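Local atomic coordinates of Lmo0135 protein (Listeria monocytogenes EGD-e, PDB entry 5ISU), a protein that probably binds peptides or related small solutes outside the membrane as CtaP, the substrate-binding component of an ABC transporter. Residues Ala50-Glu55 against Phe151-Lys156; Asn72-Val77 against Lys134-Thr139; Tyr253-Leu258 against Asp468-Ala473; Ala291-Asp296 against Ser350-Ser355. All coordinates share one frame; numbering follows the deposited sequence.

The four contacts illustrate how chemistry follows position in a fold. Interaction 1 is the buried one: two loops joined by apolar side chains, one direct backbone bond and two bridging waters. Interaction 2 lies, along the chain, inside the loop closed by interaction 1 and touches interaction 1 where Phe53 packs on Val77; it is a regular antiparallel pair with an aromatic, buried face and a more open threonine-lined one. Interaction 3 joins two long strands nearer the centre of the chain, adds a salt bridge to its backbone ladder and, like interaction 1, uses bridging waters. Interaction 4, at the surface, packs small residues of two helix ends, yet its Tyr293 reaches Asp468 of interaction 3.

Interaction 1. Residues Ala50-Glu55 against Phe151-Lys156; sequences APLFWE and FFPIPK. With EDO (1,2-ethanediol), chain B.
Pro51 meets Phe152 where two irregular loops run together in this family 5 solute-binding protein: the connection from helix 39-48 to strand 63-68, and the one from helix 144-148 to helix 156-159. The ring contact is a CH-pi interaction. Pro51 CB stands over the centre of one face, 3.8 Å from the centroid of the Phe152 ring, and CD of the same proline approaches CE2. The ring gets there because Phe152 CG is anti to its own carbonyl carbon (chi1 -64°), beside the backbone N; Gln45 and Gln46 of helix 39-48 also touch it.

Apolar packing continues with Leu52 and Phe151, which lie alongside each other and point the same way. Leu52 CD1 comes obliquely to the Phe151 ring, 3.5 Å from its CD2, whereas the other methyl, Leu52 CD2, stays 4.4 Å from Pro153 CD. Thr99 and Val100 of helix 93-104 also pack on Phe151.

Polar links are few: one direct bond and two waters. Leu52 N donates to Phe151 O over 2.8 Å. One water accepts from both Phe53 N and Phe151 N, so that two buried residues of different loops share it. Another spends both of its hydrogens on carbonyls, reaching Ala50 O at 2.9 Å and Pro153 O at 2.8 Å.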
loop_
_atom_site.group_PDB
_atom_site.type_symbol
_atom_site.label_atom_id
_atom_site.label_comp_id
_atom_site.label_asym_id
_atom_site.label_seq_id
_atom_site.Cartn_x
_atom_site.Cartn_y
_atom_site.Cartn_z
ATOM N N ALA A 50 -12.618 8.486 -9.957
ATOM C CA ALA A 50 -12.685 7.146 -10.486
ATOM C C ALA A 50 -11.383 6.838 -11.284
ATOM O O ALA A 50 -10.807 7.740 -11.903
ATOM C CB ALA A 50 -13.894 7.014 -11.385
ATOM N N PRO A 51 -10.910 5.571 -11.253
ATOM C CA PRO A 51 -9.730 5.175 -12.033
ATOM C C PRO A 51 -10.114 4.613 -13.424
ATOM O O PRO A 51 -11.295 4.438 -13.715
ATOM C CB PRO A 51 -9.145 4.062 -11.178
ATOM C CG PRO A 51 -10.375 3.362 -10.659
ATOM C CD PRO A 51 -11.377 4.462 -10.390
ATOM N N LEU A 52 -9.131 4.336 -14.277
ATOM C CA LEU A 52 -9.441 3.723 -15.575
ATOM C C LEU A 52 -9.922 2.292 -15.319
ATOM O O LEU A 52 -10.895 1.837 -15.919
ATOM C CB LEU A 52 -8.227 3.710 -16.494
ATOM C CG LEU A 52 -7.691 5.084 -16.895
ATOM C CD1 LEU A 52 -6.375 4.941 -17.646
ATOM C CD2 LEU A 52 -8.709 5.846 -17.725
ATOM N N PHE A 53 -9.216 1.602 -14.424
ATOM C CA PHE A 53 -9.529 0.232 -14.033
ATOM C C PHE A 53 -9.422 0.138 -12.527
ATOM O O PHE A 53 -8.669 0.898 -11.915
ATOM C CB PHE A 53 -8.538 -0.740 -14.654
ATOM C CG PHE A 53 -8.548 -0.739 -16.153
ATOM C CD1 PHE A 53 -7.775 0.162 -16.855
ATOM C CD2 PHE A 53 -9.337 -1.641 -16.855
ATOM C CE1 PHE A 53 -7.774 0.162 -18.243
ATOM C CE2 PHE A 53 -9.352 -1.648 -18.232
ATOM C CZ PHE A 53 -8.563 -0.744 -18.937
ATOM N N TRP A 54 -10.178 -0.779 -11.929
ATOM C CA TRP A 54 -10.112 -0.974 -10.495
ATOM C C TRP A 54 -8.885 -1.839 -10.195
ATOM O O TRP A 54 -8.768 -2.929 -10.699
ATOM C CB TRP A 54 -11.379 -1.656 -9.963
ATOM C CG TRP A 54 -12.658 -0.915 -10.201
ATOM C CD1 TRP A 54 -13.657 -1.273 -11.045
ATOM C CD2 TRP A 54 -13.070 0.316 -9.592
ATOM N NE1 TRP A 54 -14.680 -0.362 -10.987
ATOM C CE2 TRP A 54 -14.341 0.629 -10.106
ATOM C CE3 TRP A 54 -12.493 1.172 -8.659
ATOM C CZ2 TRP A 54 -15.049 1.767 -9.716
ATOM C CZ3 TRP A 54 -13.196 2.320 -8.267
ATOM C CH2 TRP A 54 -14.447 2.610 -8.803
ATOM N N GLU A 55 -7.980 -1.319 -9.373
ATOM C CA GLU A 55 -6.730 -1.995 -9.003
ATOM C C GLU A 55 -6.908 -3.365 -8.360
ATOM O O GLU A 55 -6.251 -4.322 -8.749
ATOM C CB GLU A 55 -5.922 -1.088 -8.036
ATOM C CG GLU A 55 -4.689 -1.739 -7.402
ATOM C CD GLU A 55 -3.841 -0.779 -6.570
ATOM O OE1 GLU A 55 -4.294 0.348 -6.307
ATOM O OE2 GLU A 55 -2.714 -1.167 -6.170
ATOM N N PHE A 151 -4.404 4.082 -12.381
ATOM C CA PHE A 151 -4.442 5.424 -12.924
ATOM C C PHE A 151 -5.796 6.147 -12.798
ATOM O O PHE A 151 -6.829 5.665 -13.309
ATOM C CB PHE A 151 -4.074 5.331 -14.407
ATOM C CG PHE A 151 -3.769 6.648 -15.037
ATOM C CD1 PHE A 151 -2.482 7.143 -15.014
ATOM C CD2 PHE A 151 -4.755 7.388 -15.653
ATOM C CE1 PHE A 151 -2.178 8.368 -15.584
ATOM C CE2 PHE A 151 -4.461 8.607 -16.233
ATOM C CZ PHE A 151 -3.161 9.095 -16.202
ATOM N N PHE A 152 -5.760 7.323 -12.167
ATOM C CA PHE A 152 -6.939 8.189 -11.975
ATOM C C PHE A 152 -6.722 9.463 -12.795
ATOM O O PHE A 152 -5.795 10.207 -12.509
ATOM C CB PHE A 152 -7.105 8.591 -10.495
ATOM C CG PHE A 152 -7.391 7.445 -9.555
ATOM C CD1 PHE A 152 -6.376 6.610 -9.121
ATOM C CD2 PHE A 152 -8.677 7.244 -9.047
ATOM C CE1 PHE A 152 -6.640 5.567 -8.227
ATOM C CE2 PHE A 152 -8.954 6.205 -8.168
ATOM C CZ PHE A 152 -7.929 5.365 -7.753
ATOM N N PRO A 153 -7.556 9.717 -13.820
ATOM C CA PRO A 153 -7.329 10.944 -14.560
ATOM C C PRO A 153 -7.798 12.201 -13.830
ATOM O O PRO A 153 -8.656 12.131 -12.922
ATOM C CB PRO A 153 -8.149 10.744 -15.843
ATOM C CG PRO A 153 -9.165 9.737 -15.506
ATOM C CD PRO A 153 -8.532 8.841 -14.486
ATOM N N ILE A 154 -7.183 13.330 -14.194
ATOM C CA ILE A 154 -7.588 14.647 -13.667
ATOM C C ILE A 154 -8.186 15.457 -14.832
ATOM O O ILE A 154 -8.017 15.093 -15.983
ATOM C CB ILE A 154 -6.460 15.375 -12.892
ATOM C CG1 ILE A 154 -5.245 15.700 -13.774
ATOM C CG2 ILE A 154 -6.024 14.516 -11.717
ATOM C CD1 ILE A 154 -4.170 16.490 -13.046
ATOM N N PRO A 155 -8.964 16.500 -14.529
ATOM C CA PRO A 155 -9.599 17.226 -15.634
ATOM C C PRO A 155 -8.723 18.300 -16.301
ATOM O O PRO A 155 -8.158 19.158 -15.626
ATOM C CB PRO A 155 -10.837 17.830 -14.985
ATOM C CG PRO A 155 -10.539 17.898 -13.536
ATOM C CD PRO A 155 -9.549 16.836 -13.219
ATOM N N LYS A 156 -8.639 18.233 -17.627
ATOM C CA LYS A 156 -7.862 19.168 -18.419
ATOM C C LYS A 156 -8.465 20.584 -18.318
ATOM O O LYS A 156 -7.747 21.551 -18.034
ATOM C CB LYS A 156 -7.806 18.671 -19.873
ATOM C CG LYS A 156 -7.056 19.544 -20.885
ATOM C CD LYS A 156 -7.064 18.854 -22.247
ATOM C CE LYS A 156 -6.486 19.710 -23.372
ATOM N NZ LYS A 156 -5.039 20.019 -23.196
HETATM C C1 EDO B . -1.228 19.057 -22.581
HETATM O O1 EDO B . -0.319 18.905 -21.487
HETATM C C2 EDO B . -1.586 17.684 -23.129
HETATM O O2 EDO B . -2.979 17.631 -23.432
HETATM O O HOH W 1 -10.865 10.584 -12.325
HETATM O O HOH W 2 -6.687 2.593 -13.390
#

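Interaction 2. Residues Asn72-Val77 against Lys134-Thr139; sequences NLTYTV and KFTLPT
Tyr75 and Phe135 form a hydrogen-bonded pair between adjacent strands, 74-79 and 132-136, of a five-stranded antiparallel sheet. Tyr75 N donates to Phe135 O at 2.9 Å, and Phe135 N returns a bond to Tyr75 O at 2.8 Å. The ladder runs on past the end of strand 132-136, where Leu137 N reaches Leu73 O at 2.7 Å.

The tight side is the buried one. Tyr75 CE1 meets Leu137 CD1 obliquely at 3.6 Å, while Val77 CG2 comes to the edge of the Phe135 ring, in its plane, 3.9 Å from CE1. With Val77 CG1 anti to the backbone N (chi1 179°), it is CG2, beside that N, that faces the ring. Phe144 of helix 144-148 packs edge-to-face with both Tyr75 and Phe135, so the helix lies against this face.

The face bearing Thr74, Thr76, Lys134 and Thr136 is looser and partly open to solvent. Thr74 CG2 rests 3.8 Å from Lys134 CG, but the lysine then bends at chi3 (-65°) and leads its amine away, toward a long, weak ion pair with Glu126. Beyond the end of the ladder, Leu73 CD2 lies 3.4 Å from Thr139 C.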
loop_
_atom_site.group_PDB
_atom_site.type_symbol
_atom_site.label_atom_id
_atom_site.label_comp_id
_atom_site.label_asym_id
_atom_site.label_seq_id
_atom_site.Cartn_x
_atom_site.Cartn_y
_atom_site.Cartn_z
ATOM N N ASN A 72 4.434 -5.744 -27.593
ATOM C CA ASN A 72 4.450 -5.226 -26.209
ATOM C C ASN A 72 4.867 -3.765 -26.025
ATOM O O ASN A 72 5.197 -3.355 -24.904
ATOM C CB ASN A 72 5.332 -6.122 -25.322
ATOM C CG ASN A 72 4.884 -7.568 -25.332
ATOM O OD1 ASN A 72 5.634 -8.457 -25.730
ATOM N ND2 ASN A 72 3.643 -7.805 -24.931
ATOM N N LEU A 73 4.829 -2.981 -27.103
ATOM C CA LEU A 73 5.196 -1.561 -27.052
ATOM C C LEU A 73 4.003 -0.622 -27.123
ATOM O O LEU A 73 4.150 0.540 -26.784
ATOM C CB LEU A 73 6.160 -1.203 -28.195
ATOM C CG LEU A 73 7.514 -1.897 -28.214
ATOM C CD1 LEU A 73 8.292 -1.406 -29.428
ATOM C CD2 LEU A 73 8.279 -1.649 -26.922
ATOM N N THR A 74 2.840 -1.105 -27.566
ATOM C CA THR A 74 1.658 -0.254 -27.699
ATOM C C THR A 74 0.448 -0.736 -26.874
ATOM O O THR A 74 -0.072 -1.830 -27.087
ATOM C CB THR A 74 1.266 -0.115 -29.182
ATOM O OG1 THR A 74 2.394 0.367 -29.930
ATOM C CG2 THR A 74 0.109 0.866 -29.354
ATOM N N TYR A 75 0.015 0.102 -25.935
ATOM C CA TYR A 75 -1.129 -0.170 -25.076
ATOM C C TYR A 75 -2.271 0.753 -25.496
ATOM O O TYR A 75 -2.143 1.963 -25.443
ATOM C CB TYR A 75 -0.770 0.083 -23.600
ATOM C CG TYR A 75 0.233 -0.897 -23.009
ATOM C CD1 TYR A 75 1.561 -0.908 -23.414
ATOM C CD2 TYR A 75 -0.142 -1.775 -22.003
ATOM C CE1 TYR A 75 2.478 -1.810 -22.865
ATOM C CE2 TYR A 75 0.761 -2.669 -21.446
ATOM C CZ TYR A 75 2.071 -2.686 -21.871
ATOM O OH TYR A 75 2.957 -3.583 -21.299
ATOM N N THR A 76 -3.392 0.173 -25.889
ATOM C CA THR A 76 -4.549 0.930 -26.318
ATOM C C THR A 76 -5.682 0.788 -25.312
ATOM O O THR A 76 -6.151 -0.327 -25.044
ATOM C CB THR A 76 -5.036 0.421 -27.680
ATOM O OG1 THR A 76 -3.978 0.526 -28.632
ATOM C CG2 THR A 76 -6.219 1.219 -28.174
ATOM N N VAL A 77 -6.131 1.921 -24.773
ATOM C CA VAL A 77 -7.230 1.962 -23.807
ATOM C C VAL A 77 -8.462 2.615 -24.441
ATOM O O VAL A 77 -8.380 3.732 -24.963
ATOM C CB VAL A 77 -6.857 2.803 -22.552
ATOM C CG1 VAL A 77 -8.018 2.845 -21.561
ATOM C CG2 VAL A 77 -5.610 2.252 -21.879
ATOM N N LYS A 134 -3.927 5.964 -26.834
ATOM C CA LYS A 134 -2.880 5.044 -27.311
ATOM C C LYS A 134 -1.564 5.419 -26.644
ATOM O O LYS A 134 -1.106 6.559 -26.780
ATOM C CB LYS A 134 -2.699 5.149 -28.825
ATOM C CG LYS A 134 -1.692 4.157 -29.391
ATOM C CD LYS A 134 -1.004 4.651 -30.655
ATOM C CE LYS A 134 -1.955 4.817 -31.820
ATOM N NZ LYS A 134 -1.237 5.333 -33.019
ATOM N N PHE A 135 -0.968 4.468 -25.921
ATOM C CA PHE A 135 0.319 4.664 -25.274
ATOM C C PHE A 135 1.352 3.902 -26.090
ATOM O O PHE A 135 1.132 2.741 -26.435
ATOM C CB PHE A 135 0.368 4.054 -23.862
ATOM C CG PHE A 135 -0.556 4.688 -22.851
ATOM C CD1 PHE A 135 -1.838 4.207 -22.672
ATOM C CD2 PHE A 135 -0.104 5.702 -22.025
ATOM C CE1 PHE A 135 -2.680 4.750 -21.709
ATOM C CE2 PHE A 135 -0.934 6.260 -21.064
ATOM C CZ PHE A 135 -2.228 5.785 -20.905
ATOM N N THR A 136 2.475 4.546 -26.373
ATOM C CA THR A 136 3.556 3.928 -27.121
ATOM C C THR A 136 4.824 3.995 -26.272
ATOM O O THR A 136 5.355 5.080 -26.020
ATOM C CB THR A 136 3.757 4.612 -28.481
ATOM O OG1 THR A 136 3.673 6.032 -28.316
ATOM C CG2 THR A 136 2.672 4.178 -29.464
ATOM N N LEU A 137 5.271 2.831 -25.799
ATOM C CA LEU A 137 6.469 2.732 -24.968
ATOM C C LEU A 137 7.688 2.717 -25.825
ATOM O O LEU A 137 7.628 2.193 -26.933
ATOM C CB LEU A 137 6.488 1.418 -24.181
ATOM C CG LEU A 137 5.427 1.205 -23.124
ATOM C CD1 LEU A 137 5.611 -0.165 -22.499
ATOM C CD2 LEU A 137 5.512 2.286 -22.076
ATOM N N PRO A 138 8.816 3.236 -25.299
ATOM C CA PRO A 138 10.103 3.227 -26.036
ATOM C C PRO A 138 10.743 1.825 -26.078
ATOM O O PRO A 138 11.349 1.446 -27.072
ATOM C CB PRO A 138 10.970 4.215 -25.245
ATOM C CG PRO A 138 10.382 4.229 -23.861
ATOM C CD PRO A 138 8.912 3.965 -24.017
ATOM N N THR A 139 10.606 1.075 -24.988
ATOM C CA THR A 139 11.116 -0.295 -24.885
ATOM C C THR A 139 10.077 -1.115 -24.145
ATOM O O THR A 139 9.099 -0.562 -23.617
ATOM C CB THR A 139 12.484 -0.354 -24.174
ATOM O OG1 THR A 139 12.478 0.546 -23.063
ATOM C CG2 THR A 139 13.591 0.062 -25.111
#

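Interaction 3. Residues Tyr253-Leu258 against Asp468-Ala473; sequences YPENRL and DNAVLA
Tyr253 begins this pairing with both its backbone and its ring against Ala470. Its N donates to Ala470 O at 3.3 Å, and Ala470 N answers to Tyr253 O at 3.0 Å. CG of the tyrosine is set between the backbone N and the carbonyl carbon (chi1 56°), an orientation that folds the ring back over the partner strand: Ala470 O lies over one face, and Leu472 CG comes to the edge, 3.6 Å from CE1.

Pro254, which has no N-H to offer, instead brings its CA to 3.3 Å from Asn469 OD1; the side-chain ND2 of that asparagine donates to Glu297 O.

Glu255 resumes the ladder, its N bonding Asp468 O at 3.0 Å. Its extended side chain runs past Ala470 CB, with OE2 taking a hydrogen from a water that also donates to Asn469 O, and OE1 forming a salt bridge with Arg39. Here two long antiparallel strands, 248-263 and 462-475, lie within the large mixed sheet, and the first is not straight: Glu255 to Arg257 bulge opposite Asp468, a beta bulge with Asn256 at positive phi (56°). A water that donates to Asp468 O takes a weak bond from Asn256 N.

After the bulge, Arg257 O accepts from Asp468 N at 2.8 Å. The arginine chain is extended from CG to NE and lies beside Asp468, pointing the same way. NH2 makes a salt bridge to OD2 at 2.8 Å; the hydrogen bond within it is bent and weak, and the guanidinium and carboxylate planes are 33° apart. Asp468 OD1 is hydrogen-bonded to Ser466 OG.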
loop_
_atom_site.group_PDB
_atom_site.type_symbol
_atom_site.label_atom_id
_atom_site.label_comp_id
_atom_site.label_asym_id
_atom_site.label_seq_id
_atom_site.Cartn_x
_atom_site.Cartn_y
_atom_site.Cartn_z
ATOM N N TYR A 253 -10.237 -8.341 6.215
ATOM C CA TYR A 253 -9.787 -8.603 4.854
ATOM C C TYR A 253 -8.276 -8.313 4.724
ATOM O O TYR A 253 -7.727 -7.554 5.519
ATOM C CB TYR A 253 -10.587 -7.713 3.900
ATOM C CG TYR A 253 -10.486 -6.240 4.263
ATOM C CD1 TYR A 253 -11.236 -5.715 5.298
ATOM C CD2 TYR A 253 -9.615 -5.392 3.586
ATOM C CE1 TYR A 253 -11.132 -4.392 5.659
ATOM C CE2 TYR A 253 -9.507 -4.053 3.930
ATOM C CZ TYR A 253 -10.268 -3.554 4.961
ATOM O OH TYR A 253 -10.151 -2.237 5.321
ATOM N N PRO A 254 -7.601 -8.923 3.733
ATOM C CA PRO A 254 -6.164 -8.667 3.624
ATOM C C PRO A 254 -5.834 -7.229 3.274
ATOM O O PRO A 254 -6.521 -6.627 2.476
ATOM C CB PRO A 254 -5.713 -9.630 2.504
ATOM C CG PRO A 254 -6.779 -10.682 2.435
ATOM C CD PRO A 254 -8.046 -9.932 2.749
ATOM N N GLU A 255 -4.822 -6.662 3.922
ATOM C CA GLU A 255 -4.404 -5.289 3.613
ATOM C C GLU A 255 -3.192 -5.295 2.690
ATOM O O GLU A 255 -2.673 -4.232 2.348
ATOM C CB GLU A 255 -4.127 -4.465 4.878
ATOM C CG GLU A 255 -3.984 -2.961 4.587
ATOM C CD GLU A 255 -4.387 -2.057 5.748
ATOM O OE1 GLU A 255 -5.017 -1.001 5.482
ATOM O OE2 GLU A 255 -4.135 -2.417 6.923
ATOM N N ASN A 256 -2.774 -6.488 2.263
ATOM C CA ASN A 256 -1.589 -6.658 1.415
ATOM C C ASN A 256 -0.358 -6.038 2.062
ATOM O O ASN A 256 0.526 -5.534 1.382
ATOM C CB ASN A 256 -1.816 -6.103 0.007
ATOM C CG ASN A 256 -2.883 -6.857 -0.757
ATOM O OD1 ASN A 256 -3.184 -8.006 -0.477
ATOM N ND2 ASN A 256 -3.434 -6.215 -1.747
ATOM N N ARG A 257 -0.319 -6.066 3.389
ATOM C CA ARG A 257 0.807 -5.531 4.107
ATOM C C ARG A 257 1.702 -6.657 4.615
ATOM O O ARG A 257 1.210 -7.643 5.173
ATOM C CB ARG A 257 0.345 -4.688 5.284
ATOM C CG ARG A 257 1.491 -4.128 6.115
ATOM C CD ARG A 257 1.002 -3.202 7.208
ATOM N NE ARG A 257 2.109 -2.632 7.999
ATOM C CZ ARG A 257 2.715 -3.233 9.029
ATOM N NH1 ARG A 257 3.699 -2.604 9.675
ATOM N NH2 ARG A 257 2.365 -4.459 9.423
ATOM N N LEU A 258 3.003 -6.523 4.373
ATOM C CA LEU A 258 3.977 -7.426 4.941
ATOM C C LEU A 258 4.580 -6.746 6.179
ATOM O O LEU A 258 5.014 -5.608 6.111
ATOM C CB LEU A 258 5.116 -7.749 3.962
ATOM C CG LEU A 258 6.296 -8.465 4.638
ATOM C CD1 LEU A 258 5.929 -9.867 5.123
ATOM C CD2 LEU A 258 7.534 -8.521 3.756
ATOM N N ASP A 468 -0.497 -9.080 6.877
ATOM C CA ASP A 468 -1.506 -8.536 7.780
ATOM C C ASP A 468 -2.888 -8.217 7.197
ATOM O O ASP A 468 -3.037 -7.912 6.022
ATOM C CB ASP A 468 -0.930 -7.286 8.438
ATOM C CG ASP A 468 0.240 -7.591 9.360
ATOM O OD1 ASP A 468 0.658 -8.772 9.475
ATOM O OD2 ASP A 468 0.738 -6.631 9.990
ATOM N N ASN A 469 -3.898 -8.301 8.047
ATOM C CA ASN A 469 -5.270 -7.966 7.645
ATOM C C ASN A 469 -5.646 -6.656 8.307
ATOM O O ASN A 469 -5.070 -6.282 9.302
ATOM C CB ASN A 469 -6.267 -9.044 8.081
ATOM C CG ASN A 469 -5.988 -10.391 7.454
ATOM O OD1 ASN A 469 -5.541 -10.485 6.309
ATOM N ND2 ASN A 469 -6.246 -11.447 8.207
ATOM N N ALA A 470 -6.563 -5.929 7.694
ATOM C CA ALA A 470 -7.105 -4.706 8.265
ATOM C C ALA A 470 -8.506 -5.093 8.742
ATOM O O ALA A 470 -9.041 -6.139 8.342
ATOM C CB ALA A 470 -7.169 -3.612 7.227
ATOM N N VAL A 471 -9.093 -4.253 9.593
ATOM C CA VAL A 471 -10.431 -4.509 10.159
ATOM C C VAL A 471 -11.292 -3.255 10.106
ATOM O O VAL A 471 -10.821 -2.163 10.449
ATOM C CB VAL A 471 -10.339 -4.954 11.636
ATOM C CG1 VAL A 471 -11.707 -5.339 12.171
ATOM C CG2 VAL A 471 -9.388 -6.132 11.784
ATOM N N LEU A 472 -12.537 -3.425 9.669
ATOM C CA LEU A 472 -13.520 -2.354 9.630
ATOM C C LEU A 472 -14.722 -2.714 10.482
ATOM O O LEU A 472 -15.090 -3.887 10.610
ATOM C CB LEU A 472 -14.096 -2.172 8.234
ATOM C CG LEU A 472 -13.167 -1.763 7.117
ATOM C CD1 LEU A 472 -13.932 -1.869 5.810
ATOM C CD2 LEU A 472 -12.607 -0.365 7.356
ATOM N N ALA A 473 -15.376 -1.676 10.983
ATOM C CA ALA A 473 -16.617 -1.816 11.699
ATOM C C ALA A 473 -17.609 -0.963 10.911
ATOM O O ALA A 473 -17.347 0.218 10.656
ATOM C CB ALA A 473 -16.482 -1.327 13.127
HETATM O O HOH W 3 -2.739 -4.229 8.585
HETATM O O HOH W 4 -2.410 -9.209 3.703
#

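Interaction 4. Residues Ala291-Asp296 against Ser350-Ser355; sequences AAYGSD and SKSQES
Tyr293 meets Ser352 through CD1 and CE1 of its ring, although its side chain sets out in the opposite sense. From CB, which points away from residues 350-355, the chain turns so that CG is anti to the carbonyl carbon, beside the backbone N (chi1 -40°). This carries the ring over Ala292, whose CB sits 3.7 Å above one face, offset toward the rim. CD1 then comes to 3.7 Å from Ser352 OG and CE1 to 3.6 Å from the same oxygen, an oblique approach. Beyond CZ the hydroxyl leaves the contact altogether: OH makes a weak hydrogen bond with Asp468 OD2, while the side chain also touches Arg257 and Ser259 of strand 248-263.

Tyr293 is the residue at which the chain departs from helix 285-292, and what it faces is the first turn of helix 351-365. That helix is the connecting element of a beta-alpha-beta unit, between the parallel strands 341-347 and 370-376. Ser350 is its N-cap, with OG accepting a weak bond from Gln353 N.

Small residues let the two backbones come close, with the CA atoms of Ala292 and Ser352 4.4 Å apart. One turn on, Ser355 CB lies 3.3 Å from Ala291 O. Ser355 OG donates to Lys351 O at 3.1 Å, and that carbonyl also takes Ser355 N, from the opposite face of its plane.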
loop_
_atom_site.group_PDB
_atom_site.type_symbol
_atom_site.label_atom_id
_atom_site.label_comp_id
_atom_site.label_asym_id
_atom_site.label_seq_id
_atom_site.Cartn_x
_atom_site.Cartn_y
_atom_site.Cartn_z
ATOM N N ALA A 291 1.423 -13.023 19.767
ATOM C CA ALA A 291 1.851 -11.992 20.712
ATOM C C ALA A 291 1.601 -10.568 20.216
ATOM O O ALA A 291 1.266 -9.690 21.013
ATOM C CB ALA A 291 3.323 -12.177 21.081
ATOM N N ALA A 292 1.759 -10.340 18.910
ATOM C CA ALA A 292 1.579 -9.004 18.327
ATOM C C ALA A 292 0.119 -8.563 18.312
ATOM O O ALA A 292 -0.258 -7.570 18.939
ATOM C CB ALA A 292 2.152 -8.967 16.923
ATOM N N TYR A 293 -0.682 -9.304 17.560
ATOM C CA TYR A 293 -2.108 -9.072 17.434
ATOM C C TYR A 293 -2.645 -10.126 18.431
ATOM O O TYR A 293 -1.852 -10.873 19.001
ATOM C CB TYR A 293 -2.530 -9.264 15.962
ATOM C CG TYR A 293 -1.501 -8.675 14.968
ATOM C CD1 TYR A 293 -1.453 -7.303 14.667
ATOM C CD2 TYR A 293 -0.555 -9.492 14.365
ATOM C CE1 TYR A 293 -0.488 -6.778 13.783
ATOM C CE2 TYR A 293 0.402 -8.985 13.481
ATOM C CZ TYR A 293 0.443 -7.627 13.188
ATOM O OH TYR A 293 1.437 -7.148 12.307
ATOM N N GLY A 294 -3.943 -10.191 18.684
ATOM C CA GLY A 294 -4.446 -11.149 19.685
ATOM C C GLY A 294 -4.526 -12.608 19.262
ATOM O O GLY A 294 -4.218 -13.517 20.032
ATOM N N SER A 295 -4.952 -12.819 18.027
ATOM C CA SER A 295 -5.161 -14.139 17.474
ATOM C C SER A 295 -4.738 -14.153 16.023
ATOM O O SER A 295 -4.291 -13.133 15.483
ATOM C CB SER A 295 -6.643 -14.448 17.537
ATOM O OG SER A 295 -7.370 -13.529 16.745
ATOM N N ASP A 296 -4.944 -15.292 15.372
ATOM C CA ASP A 296 -4.555 -15.450 13.970
ATOM C C ASP A 296 -5.550 -14.871 12.949
ATOM O O ASP A 296 -5.356 -15.046 11.748
ATOM C CB ASP A 296 -4.292 -16.934 13.649
ATOM C CG ASP A 296 -5.556 -17.783 13.653
ATOM O OD1 ASP A 296 -6.498 -17.477 14.422
ATOM O OD2 ASP A 296 -5.590 -18.768 12.883
ATOM N N SER A 350 3.433 1.818 19.019
ATOM C CA SER A 350 2.797 0.651 18.397
ATOM C C SER A 350 2.933 -0.543 19.307
ATOM O O SER A 350 4.025 -1.082 19.473
ATOM C CB SER A 350 3.444 0.346 17.046
ATOM O OG SER A 350 2.903 -0.837 16.476
ATOM N N LYS A 351 1.825 -0.943 19.916
ATOM C CA LYS A 351 1.836 -2.101 20.821
ATOM C C LYS A 351 2.273 -3.372 20.108
ATOM O O LYS A 351 2.976 -4.193 20.700
ATOM C CB LYS A 351 0.481 -2.262 21.513
ATOM C CG LYS A 351 -0.725 -2.347 20.571
ATOM C CD LYS A 351 -2.013 -1.856 21.242
ATOM C CE LYS A 351 -1.983 -0.334 21.443
ATOM N NZ LYS A 351 -3.190 0.225 22.113
ATOM N N SER A 352 1.903 -3.504 18.833
ATOM C CA SER A 352 2.297 -4.665 18.040
ATOM C C SER A 352 3.804 -4.744 17.928
ATOM O O SER A 352 4.396 -5.791 18.210
ATOM C CB SER A 352 1.704 -4.606 16.641
ATOM O OG SER A 352 0.309 -4.738 16.698
ATOM N N GLN A 353 4.423 -3.630 17.531
ATOM C CA GLN A 353 5.873 -3.596 17.389
ATOM C C GLN A 353 6.601 -3.833 18.735
ATOM O O GLN A 353 7.650 -4.471 18.749
ATOM C CB GLN A 353 6.357 -2.338 16.640
ATOM C CG GLN A 353 6.004 -2.365 15.145
ATOM C CD GLN A 353 6.695 -1.268 14.306
ATOM O OE1 GLN A 353 7.581 -0.553 14.777
ATOM N NE2 GLN A 353 6.293 -1.155 13.044
ATOM N N GLU A 354 6.036 -3.399 19.863
ATOM C CA GLU A 354 6.722 -3.682 21.144
ATOM C C GLU A 354 6.655 -5.173 21.498
ATOM O O GLU A 354 7.653 -5.746 21.933
ATOM C CB GLU A 354 6.249 -2.798 22.317
ATOM C CG GLU A 354 7.009 -3.111 23.618
ATOM C CD GLU A 354 7.172 -1.926 24.553
ATOM O OE1 GLU A 354 7.019 -2.089 25.790
ATOM O OE2 GLU A 354 7.466 -0.827 24.050
ATOM N N SER A 355 5.497 -5.795 21.286
ATOM C CA SER A 355 5.327 -7.222 21.547
ATOM C C SER A 355 6.240 -8.065 20.660
ATOM O O SER A 355 6.774 -9.091 21.089
ATOM C CB SER A 355 3.874 -7.625 21.317
ATOM O OG SER A 355 3.021 -6.944 22.220
#